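Dimethyl-sulfide monooxygenase (PDB 6AK1) oxidises dimethyl sulfide with NADH and O2 to methanethiol and formaldehyde, using FMN as cofactor, in the first step of dimethyl sulfide degradation. Local coordinates at residues A105-E110 against W132-S137; V196-H201 against E460-R465; E290-K295 against V370-P375. All blocks are in the same frame, centred on the assembly; numbering follows the deposited sequence.

Contact 1 (A105-E110 against W132-S137); sequences AAITFE and WNVVSS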
loop_
_atom_site.group_PDB
_atom_site.type_symbol
_atom_site.label_atom_id
_atom_site.label_comp_id
_atom_site.label_asym_id
_atom_site.label_seq_id
_atom_site.Cartn_x
_atom_site.Cartn_y
_atom_site.Cartn_z
ATOM N N ALA A 105 -3.285 -1.136 -7.010
ATOM C CA ALA A 105 -3.714 -1.528 -8.349
ATOM C C ALA A 105 -2.551 -2.206 -9.062
ATOM O O ALA A 105 -1.447 -1.660 -9.115
ATOM C CB ALA A 105 -4.225 -0.322 -9.157
ATOM N N ALA A 106 -2.800 -3.393 -9.596
ATOM C CA ALA A 106 -1.745 -4.144 -10.255
ATOM C C ALA A 106 -1.518 -3.644 -11.679
ATOM O O ALA A 106 -2.434 -3.154 -12.351
ATOM C CB ALA A 106 -2.069 -5.640 -10.265
ATOM N N ILE A 107 -0.264 -3.778 -12.133
ATOM C CA ILE A 107 0.112 -3.441 -13.503
ATOM C C ILE A 107 0.074 -4.656 -14.415
ATOM O O ILE A 107 0.337 -4.532 -15.620
ATOM C CB ILE A 107 1.511 -2.794 -13.509
ATOM C CG1 ILE A 107 2.588 -3.835 -13.174
ATOM C CG2 ILE A 107 1.577 -1.666 -12.489
ATOM C CD1 ILE A 107 3.999 -3.251 -13.068
ATOM N N THR A 108 -0.281 -5.823 -13.877
ATOM C CA THR A 108 -0.227 -7.073 -14.627
ATOM C C THR A 108 -1.360 -7.182 -15.644
ATOM O O THR A 108 -1.181 -7.762 -16.722
ATOM C CB THR A 108 -0.293 -8.257 -13.647
ATOM O OG1 THR A 108 0.765 -8.153 -12.689
ATOM C CG2 THR A 108 -0.185 -9.582 -14.371
ATOM N N PHE A 109 -2.544 -6.684 -15.311
ATOM C CA PHE A 109 -3.700 -6.925 -16.161
ATOM C C PHE A 109 -4.266 -5.670 -16.800
ATOM O O PHE A 109 -4.856 -5.761 -17.881
ATOM C CB PHE A 109 -4.805 -7.628 -15.356
ATOM C CG PHE A 109 -4.330 -8.852 -14.625
ATOM C CD1 PHE A 109 -3.937 -9.991 -15.333
ATOM C CD2 PHE A 109 -4.261 -8.868 -13.238
ATOM C CE1 PHE A 109 -3.490 -11.129 -14.660
ATOM C CE2 PHE A 109 -3.819 -9.992 -12.554
ATOM C CZ PHE A 109 -3.430 -11.126 -13.263
ATOM N N GLU A 110 -4.097 -4.508 -16.180
ATOM C CA GLU A 110 -4.718 -3.287 -16.657
ATOM C C GLU A 110 -3.747 -2.491 -17.522
ATOM O O GLU A 110 -2.602 -2.247 -17.117
ATOM C CB GLU A 110 -5.203 -2.430 -15.490
ATOM C CG GLU A 110 -6.210 -1.393 -15.937
ATOM C CD GLU A 110 -6.866 -0.679 -14.775
ATOM O OE1 GLU A 110 -7.464 0.390 -15.023
ATOM O OE2 GLU A 110 -6.779 -1.189 -13.629
ATOM N N TRP A 132 -0.789 5.594 -4.981
ATOM C CA TRP A 132 -0.916 4.402 -5.809
ATOM C C TRP A 132 0.053 3.359 -5.268
ATOM O O TRP A 132 1.272 3.539 -5.343
ATOM C CB TRP A 132 -0.618 4.711 -7.280
ATOM C CG TRP A 132 -0.585 3.477 -8.143
ATOM C CD1 TRP A 132 -1.228 2.291 -7.907
ATOM C CD2 TRP A 132 0.130 3.304 -9.373
ATOM N NE1 TRP A 132 -0.970 1.404 -8.916
ATOM C CE2 TRP A 132 -0.143 1.998 -9.834
ATOM C CE3 TRP A 132 0.964 4.132 -10.140
ATOM C CZ2 TRP A 132 0.400 1.492 -11.014
ATOM C CZ3 TRP A 132 1.493 3.632 -11.323
ATOM C CH2 TRP A 132 1.209 2.325 -11.749
ATOM N N ASN A 133 -0.480 2.265 -4.746
ATOM C CA ASN A 133 0.355 1.145 -4.323
ATOM C C ASN A 133 0.558 0.228 -5.523
ATOM O O ASN A 133 -0.340 -0.528 -5.903
ATOM C CB ASN A 133 -0.278 0.417 -3.145
ATOM C CG ASN A 133 0.531 -0.798 -2.715
ATOM O OD1 ASN A 133 1.744 -0.715 -2.534
ATOM N ND2 ASN A 133 -0.135 -1.939 -2.582
ATOM N N VAL A 134 1.754 0.294 -6.107
ATOM C CA VAL A 134 2.109 -0.406 -7.336
ATOM C C VAL A 134 2.439 -1.865 -7.025
ATOM O O VAL A 134 3.451 -2.155 -6.386
ATOM C CB VAL A 134 3.297 0.288 -8.014
ATOM C CG1 VAL A 134 3.603 -0.344 -9.357
ATOM C CG2 VAL A 134 3.029 1.770 -8.122
ATOM N N VAL A 135 1.627 -2.797 -7.523
ATOM C CA VAL A 135 1.886 -4.207 -7.283
ATOM C C VAL A 135 1.942 -4.946 -8.615
ATOM O O VAL A 135 1.462 -4.467 -9.650
ATOM C CB VAL A 135 0.844 -4.853 -6.334
ATOM C CG1 VAL A 135 0.683 -4.034 -5.062
ATOM C CG2 VAL A 135 -0.497 -5.029 -7.013
ATOM N N SER A 136 2.578 -6.121 -8.575
ATOM C CA SER A 136 2.589 -7.092 -9.667
ATOM C C SER A 136 1.895 -8.357 -9.166
ATOM O O SER A 136 2.486 -9.130 -8.401
ATOM C CB SER A 136 4.012 -7.398 -10.139
ATOM O OG SER A 136 4.789 -6.210 -10.275
ATOM N N SER A 137 0.643 -8.560 -9.593
ATOM C CA SER A 137 -0.174 -9.671 -9.110
ATOM C C SER A 137 0.554 -11.002 -9.250
ATOM O O SER A 137 1.243 -11.256 -10.244
ATOM C CB SER A 137 -1.496 -9.729 -9.885
ATOM O OG SER A 137 -2.111 -11.007 -9.742
#
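Trp132 carries CG trans to its backbone N (chi1 173°), which lays the indole edge along Ala105 and Ile107. Trp132 NE1 donates to Ala105 O at 3.1 Å. The acceptor lies near the ring plane, and the bond is fairly straight. Further along the same edge, CZ2 of Trp132 meets CG2 of Ile107 at 3.7 Å. Ile107 has CG1 between its backbone N and carbonyl carbon (chi1 70°). CG2 then falls beside the backbone N, between the indole edge and CG1 of Val134. Val134 in turn sets its CG2 over the centre of the indole ring, so the tryptophan is covered on that face and held at its edge. The backbones pair in parallel, as in the beta-alpha-beta unit that links strands 100-106 and 130-135 through helix 112-126 in the TIM barrel of this luciferase-like family. Ala105 N donates to Asn133 O, and Ile107 N to Val135 O at 3.1 Å. On the sheet face of Ala106, its CB packs on CG2 of Val135 at 3.7 Å. Asn133 ND2 hydrogen-bonds OG1 of Thr104, which probably binds FMN, as in related enzymes. Beyond the strands, Ser137 N makes a weak bond to Thr108 OG1. Ser137 OG sits at the edge of the Phe109 ring, 3.4 Å from CE2.

Contact 2 (V196-H201 against E460-R465); sequences VHPINH and ESVADR
His197 and Glu460 meet with the imidazole edge turned to a backbone carbonyl. ND1 of His197 donates to Glu460 O at 3.0 Å. The oxygen lies close to the ring plane, but the donor stands well above the carbonyl plane, 53° out of it. With CG trans to its carbonyl carbon (chi1 -57°), the ring of His197 brings ND1 to Glu460 O. NE2 hydrogen-bonds Glu177 OE2. The ring is thus fixed at both nitrogens, and an alanine here would probably leave Glu460 O without this donor and Glu177 without its histidine mate. Glu460 O also accepts from water 1, which donates to Pro198 O as well.

The Glu460 side chain is extended beyond CG and crosses Pro198 and Asn200 at about a right angle. Glu460 OE2 lies 3.6 Å from Pro198 CG. Asn200 ND2 donates to Glu460 OE1 at 3.0 Å, in the amide plane but from above the carboxylate plane. The amide and carboxylate planes are 41° apart. Arg465 NH1 forms a salt bridge to Glu460 OE2 at 3.1 Å, and water 2 joins the same NH1 to Asn200 OD1. The carboxylate is therefore gripped by an amide and a guanidinium, which would favour its charged form.

Val196 and Val462 lie side by side and point the same way, with CG1 of the first 3.9 Å from CG2 of the second. Val462 N donates to Val196 O. Ser461 N donates to Asp464 OD2 at 2.9 Å, and Asp464 N returns a weak bond to Ser461 OG. The reciprocal pairing resembles a capping box, with one weak leg, beside the short 3-10 segment, where the C-terminal tail lies against the loop before strand 201-202.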
loop_
_atom_site.group_PDB
_atom_site.type_symbol
_atom_site.label_atom_id
_atom_site.label_comp_id
_atom_site.label_asym_id
_atom_site.label_seq_id
_atom_site.Cartn_x
_atom_site.Cartn_y
_atom_site.Cartn_z
ATOM N N VAL A 196 -0.942 20.706 -25.309
ATOM C CA VAL A 196 -1.243 19.302 -25.060
ATOM C C VAL A 196 -0.439 18.478 -26.056
ATOM O O VAL A 196 -0.400 18.804 -27.247
ATOM C CB VAL A 196 -2.751 19.028 -25.185
ATOM C CG1 VAL A 196 -3.059 17.530 -25.027
ATOM C CG2 VAL A 196 -3.504 19.847 -24.145
ATOM N N HIS A 197 0.199 17.414 -25.579
ATOM C CA HIS A 197 1.205 16.737 -26.375
ATOM C C HIS A 197 0.927 15.221 -26.419
ATOM O O HIS A 197 0.818 14.593 -25.361
ATOM C CB HIS A 197 2.609 16.997 -25.801
ATOM C CG HIS A 197 2.946 18.455 -25.712
ATOM N ND1 HIS A 197 3.499 19.157 -26.766
ATOM C CD2 HIS A 197 2.784 19.350 -24.707
ATOM C CE1 HIS A 197 3.672 20.420 -26.408
ATOM N NE2 HIS A 197 3.250 20.563 -25.165
ATOM N N PRO A 198 0.816 14.642 -27.606
ATOM C CA PRO A 198 0.917 13.177 -27.688
ATOM C C PRO A 198 2.258 12.737 -27.120
ATOM O O PRO A 198 3.293 13.371 -27.356
ATOM C CB PRO A 198 0.794 12.887 -29.195
ATOM C CG PRO A 198 0.995 14.203 -29.894
ATOM C CD PRO A 198 0.639 15.290 -28.919
ATOM N N ILE A 199 2.241 11.673 -26.315
ATOM C CA ILE A 199 3.492 11.285 -25.674
ATOM C C ILE A 199 4.385 10.502 -26.627
ATOM O O ILE A 199 5.595 10.387 -26.380
ATOM C CB ILE A 199 3.239 10.508 -24.364
ATOM C CG1 ILE A 199 2.484 9.200 -24.625
ATOM C CG2 ILE A 199 2.489 11.399 -23.344
ATOM C CD1 ILE A 199 2.539 8.218 -23.465
ATOM N N ASN A 200 3.828 9.979 -27.719
ATOM C CA ASN A 200 4.599 9.282 -28.754
ATOM C C ASN A 200 5.487 8.207 -28.140
ATOM O O ASN A 200 6.687 8.108 -28.420
ATOM C CB ASN A 200 5.421 10.270 -29.596
ATOM C CG ASN A 200 4.561 11.027 -30.599
ATOM O OD1 ASN A 200 3.610 10.478 -31.155
ATOM N ND2 ASN A 200 4.882 12.287 -30.821
ATOM N N HIS A 201 4.884 7.400 -27.275
ATOM C CA HIS A 201 5.614 6.335 -26.614
ATOM C C HIS A 201 5.583 5.085 -27.476
ATOM O O HIS A 201 4.515 4.649 -27.911
ATOM C CB HIS A 201 5.037 6.004 -25.239
ATOM C CG HIS A 201 5.750 4.867 -24.588
ATOM N ND1 HIS A 201 6.923 5.039 -23.889
ATOM C CD2 HIS A 201 5.524 3.533 -24.624
ATOM C CE1 HIS A 201 7.363 3.862 -23.475
ATOM N NE2 HIS A 201 6.533 2.931 -23.910
ATOM N N GLU A 460 5.975 18.112 -30.537
ATOM C CA GLU A 460 4.709 18.012 -31.259
ATOM C C GLU A 460 3.519 18.168 -30.318
ATOM O O GLU A 460 3.471 17.549 -29.246
ATOM C CB GLU A 460 4.627 16.667 -31.985
ATOM C CG GLU A 460 3.280 16.402 -32.649
ATOM C CD GLU A 460 3.094 14.936 -33.023
ATOM O OE1 GLU A 460 4.087 14.171 -33.014
ATOM O OE2 GLU A 460 1.943 14.543 -33.317
ATOM N N SER A 461 2.566 19.006 -30.720
ATOM C CA SER A 461 1.340 19.249 -29.972
ATOM C C SER A 461 0.132 18.815 -30.794
ATOM O O SER A 461 0.233 18.527 -31.993
ATOM C CB SER A 461 1.208 20.729 -29.587
ATOM O OG SER A 461 0.797 21.510 -30.691
ATOM N N VAL A 462 -1.034 18.776 -30.140
ATOM C CA VAL A 462 -2.269 18.435 -30.853
ATOM C C VAL A 462 -2.572 19.471 -31.938
ATOM O O VAL A 462 -3.024 19.127 -33.038
ATOM C CB VAL A 462 -3.440 18.289 -29.861
ATOM C CG1 VAL A 462 -4.740 18.020 -30.586
ATOM C CG2 VAL A 462 -3.164 17.173 -28.864
ATOM N N ALA A 463 -2.314 20.750 -31.654
ATOM C CA ALA A 463 -2.606 21.808 -32.623
ATOM C C ALA A 463 -1.774 21.670 -33.901
ATOM O O ALA A 463 -2.233 22.055 -34.979
ATOM C CB ALA A 463 -2.374 23.179 -31.982
ATOM N N ASP A 464 -0.567 21.102 -33.803
ATOM C CA ASP A 464 0.313 20.930 -34.959
ATOM C C ASP A 464 -0.328 20.152 -36.103
ATOM O O ASP A 464 0.115 20.301 -37.246
ATOM C CB ASP A 464 1.604 20.217 -34.549
ATOM C CG ASP A 464 2.533 21.112 -33.761
ATOM O OD1 ASP A 464 2.415 22.342 -33.912
ATOM O OD2 ASP A 464 3.374 20.597 -32.991
ATOM N N ARG A 465 -1.319 19.325 -35.812
ATOM C CA ARG A 465 -1.989 18.545 -36.814
ATOM C C ARG A 465 -3.280 19.134 -37.338
ATOM O O ARG A 465 -3.838 18.587 -38.207
ATOM C CB ARG A 465 -2.283 17.153 -36.278
ATOM C CG ARG A 465 -1.082 16.277 -36.060
ATOM C CD ARG A 465 -1.373 14.809 -36.257
ATOM N NE ARG A 465 -0.263 13.985 -35.779
ATOM C CZ ARG A 465 0.818 13.668 -36.483
ATOM N NH1 ARG A 465 1.765 12.935 -35.938
ATOM N NH2 ARG A 465 0.952 14.073 -37.724
HETATM O O HOH W 1 4.870 15.398 -28.695
HETATM O O HOH W 2 1.690 11.504 -33.056
#

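Contact 3 (E290-K295 against V370-P375); sequences EAAEAK and VLVGGP
Ala292 sets its methyl against the peptide of Gly373, with CB 3.2 Å from Gly373 O and 3.4 Å from Gly373 C. The same CB reaches Val372 CG1 at 4.0 Å. Val372 holds CG1 trans to its backbone N (chi1 177°), and this branch makes its contacts with segment 290-295. Val372 CG1 lies 3.6 Å from Ala292 O, against the helix backbone, and 3.8 Å from Glu293 OE1. Glu293 bends at chi2 (61°) and slants across the valine. Its other oxygen, OE2, bonds Gln297 NE2 one turn further along the helix. No hydrogen bond joins the two segments, so this is a van der Waals fit of a small helix residue on Val372 and Gly373. Gly373 has no side chain, and its carbonyl oxygen bonds Thr285 OG1. Gly374 N donates to Asp289 OD1, just before the 290-295 segment.

Gly374 is the N-cap of helix 375-388, which continues from this strand. Strand 370-372 runs parallel to strand 276-284; Leu371 bonds Thr282 and Ile284 through the backbone, and Gly373 also bonds Ile284. Val372 also touches Ile284 of that strand and Tyr296 of helix 289-300, while Leu371 packs on Val378 and Leu382 of helix 375-388.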
loop_
_atom_site.group_PDB
_atom_site.type_symbol
_atom_site.label_atom_id
_atom_site.label_comp_id
_atom_site.label_asym_id
_atom_site.label_seq_id
_atom_site.Cartn_x
_atom_site.Cartn_y
_atom_site.Cartn_z
ATOM N N GLU A 290 -1.393 -5.791 31.437
ATOM C CA GLU A 290 -2.265 -6.907 31.784
ATOM C C GLU A 290 -3.540 -6.880 30.953
ATOM O O GLU A 290 -4.012 -7.926 30.491
ATOM C CB GLU A 290 -2.619 -6.871 33.274
ATOM C CG GLU A 290 -1.460 -7.002 34.275
ATOM C CD GLU A 290 -0.404 -5.891 34.180
ATOM O OE1 GLU A 290 0.799 -6.219 34.306
ATOM O OE2 GLU A 290 -0.760 -4.704 33.970
ATOM N N ALA A 291 -4.121 -5.692 30.772
ATOM C CA ALA A 291 -5.314 -5.572 29.944
ATOM C C ALA A 291 -4.995 -5.864 28.486
ATOM O O ALA A 291 -5.756 -6.568 27.816
ATOM C CB ALA A 291 -5.936 -4.184 30.103
ATOM N N ALA A 292 -3.863 -5.353 27.982
ATOM C CA ALA A 292 -3.483 -5.637 26.599
ATOM C C ALA A 292 -3.308 -7.129 26.379
ATOM O O ALA A 292 -3.730 -7.668 25.352
ATOM C CB ALA A 292 -2.205 -4.895 26.234
ATOM N N GLU A 293 -2.724 -7.822 27.353
ATOM C CA GLU A 293 -2.509 -9.254 27.207
ATOM C C GLU A 293 -3.828 -10.021 27.233
ATOM O O GLU A 293 -4.029 -10.940 26.429
ATOM C CB GLU A 293 -1.550 -9.743 28.302
ATOM C CG GLU A 293 -1.274 -11.252 28.289
ATOM C CD GLU A 293 -0.629 -11.742 26.990
ATOM O OE1 GLU A 293 0.152 -10.989 26.360
ATOM O OE2 GLU A 293 -0.925 -12.892 26.595
ATOM N N ALA A 294 -4.744 -9.663 28.142
ATOM C CA ALA A 294 -6.029 -10.361 28.185
ATOM C C ALA A 294 -6.841 -10.125 26.914
ATOM O O ALA A 294 -7.566 -11.025 26.470
ATOM C CB ALA A 294 -6.832 -9.938 29.417
ATOM N N LYS A 295 -6.753 -8.926 26.326
ATOM C CA LYS A 295 -7.409 -8.676 25.041
ATOM C C LYS A 295 -6.808 -9.554 23.947
ATOM O O LYS A 295 -7.533 -10.157 23.144
ATOM C CB LYS A 295 -7.286 -7.192 24.680
ATOM C CG LYS A 295 -7.850 -6.827 23.321
ATOM C CD LYS A 295 -7.752 -5.313 23.061
ATOM C CE LYS A 295 -8.565 -4.514 24.090
ATOM N NZ LYS A 295 -8.264 -3.055 24.004
ATOM N N VAL A 370 3.820 -8.679 16.091
ATOM C CA VAL A 370 2.682 -8.321 16.928
ATOM C C VAL A 370 3.223 -7.678 18.197
ATOM O O VAL A 370 4.133 -8.220 18.836
ATOM C CB VAL A 370 1.822 -9.554 17.256
ATOM C CG1 VAL A 370 0.640 -9.171 18.132
ATOM C CG2 VAL A 370 1.373 -10.213 15.977
ATOM N N LEU A 371 2.673 -6.528 18.559
ATOM C CA LEU A 371 3.147 -5.764 19.705
ATOM C C LEU A 371 1.999 -5.639 20.698
ATOM O O LEU A 371 0.980 -5.006 20.398
ATOM C CB LEU A 371 3.671 -4.398 19.262
ATOM C CG LEU A 371 3.926 -3.326 20.317
ATOM C CD1 LEU A 371 4.861 -3.842 21.441
ATOM C CD2 LEU A 371 4.490 -2.066 19.658
ATOM N N VAL A 372 2.162 -6.249 21.871
ATOM C CA VAL A 372 1.134 -6.300 22.906
ATOM C C VAL A 372 1.667 -5.592 24.147
ATOM O O VAL A 372 2.778 -5.885 24.596
ATOM C CB VAL A 372 0.742 -7.755 23.231
ATOM C CG1 VAL A 372 -0.276 -7.811 24.350
ATOM C CG2 VAL A 372 0.223 -8.465 21.984
ATOM N N GLY A 373 0.894 -4.653 24.683
ATOM C CA GLY A 373 1.311 -3.947 25.882
ATOM C C GLY A 373 0.432 -2.746 26.150
ATOM O O GLY A 373 -0.436 -2.381 25.347
ATOM N N GLY A 374 0.659 -2.142 27.324
ATOM C CA GLY A 374 0.070 -0.862 27.651
ATOM C C GLY A 374 0.788 0.271 26.943
ATOM O O GLY A 374 1.739 0.067 26.182
ATOM N N PRO A 375 0.336 1.506 27.205
ATOM C CA PRO A 375 0.859 2.656 26.435
ATOM C C PRO A 375 2.368 2.844 26.510
ATOM O O PRO A 375 2.994 3.132 25.482
ATOM C CB PRO A 375 0.107 3.849 27.046
ATOM C CG PRO A 375 -1.148 3.244 27.618
ATOM C CD PRO A 375 -0.739 1.899 28.135
#

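In the fold
From the N terminus, contact 1 comes first. It closes a short loop that is mostly helix 112-126, and it joins neighbouring strands of the parallel barrel sheet. Contact 2 opens next, at the loop before strand 201-202, and closes only near the C terminus, at 460-465. Contact 3 is nested inside this long loop. It ties helix 289-300 to strand 370-372 and reaches the same sheet as contact 1. Contacts 1 and 2 follow in series, as do contacts 1 and 3. Contacts 2 and 3 lie on opposite sides of the chain's centre, with their own centres about 60 Å apart. None of the three touches another.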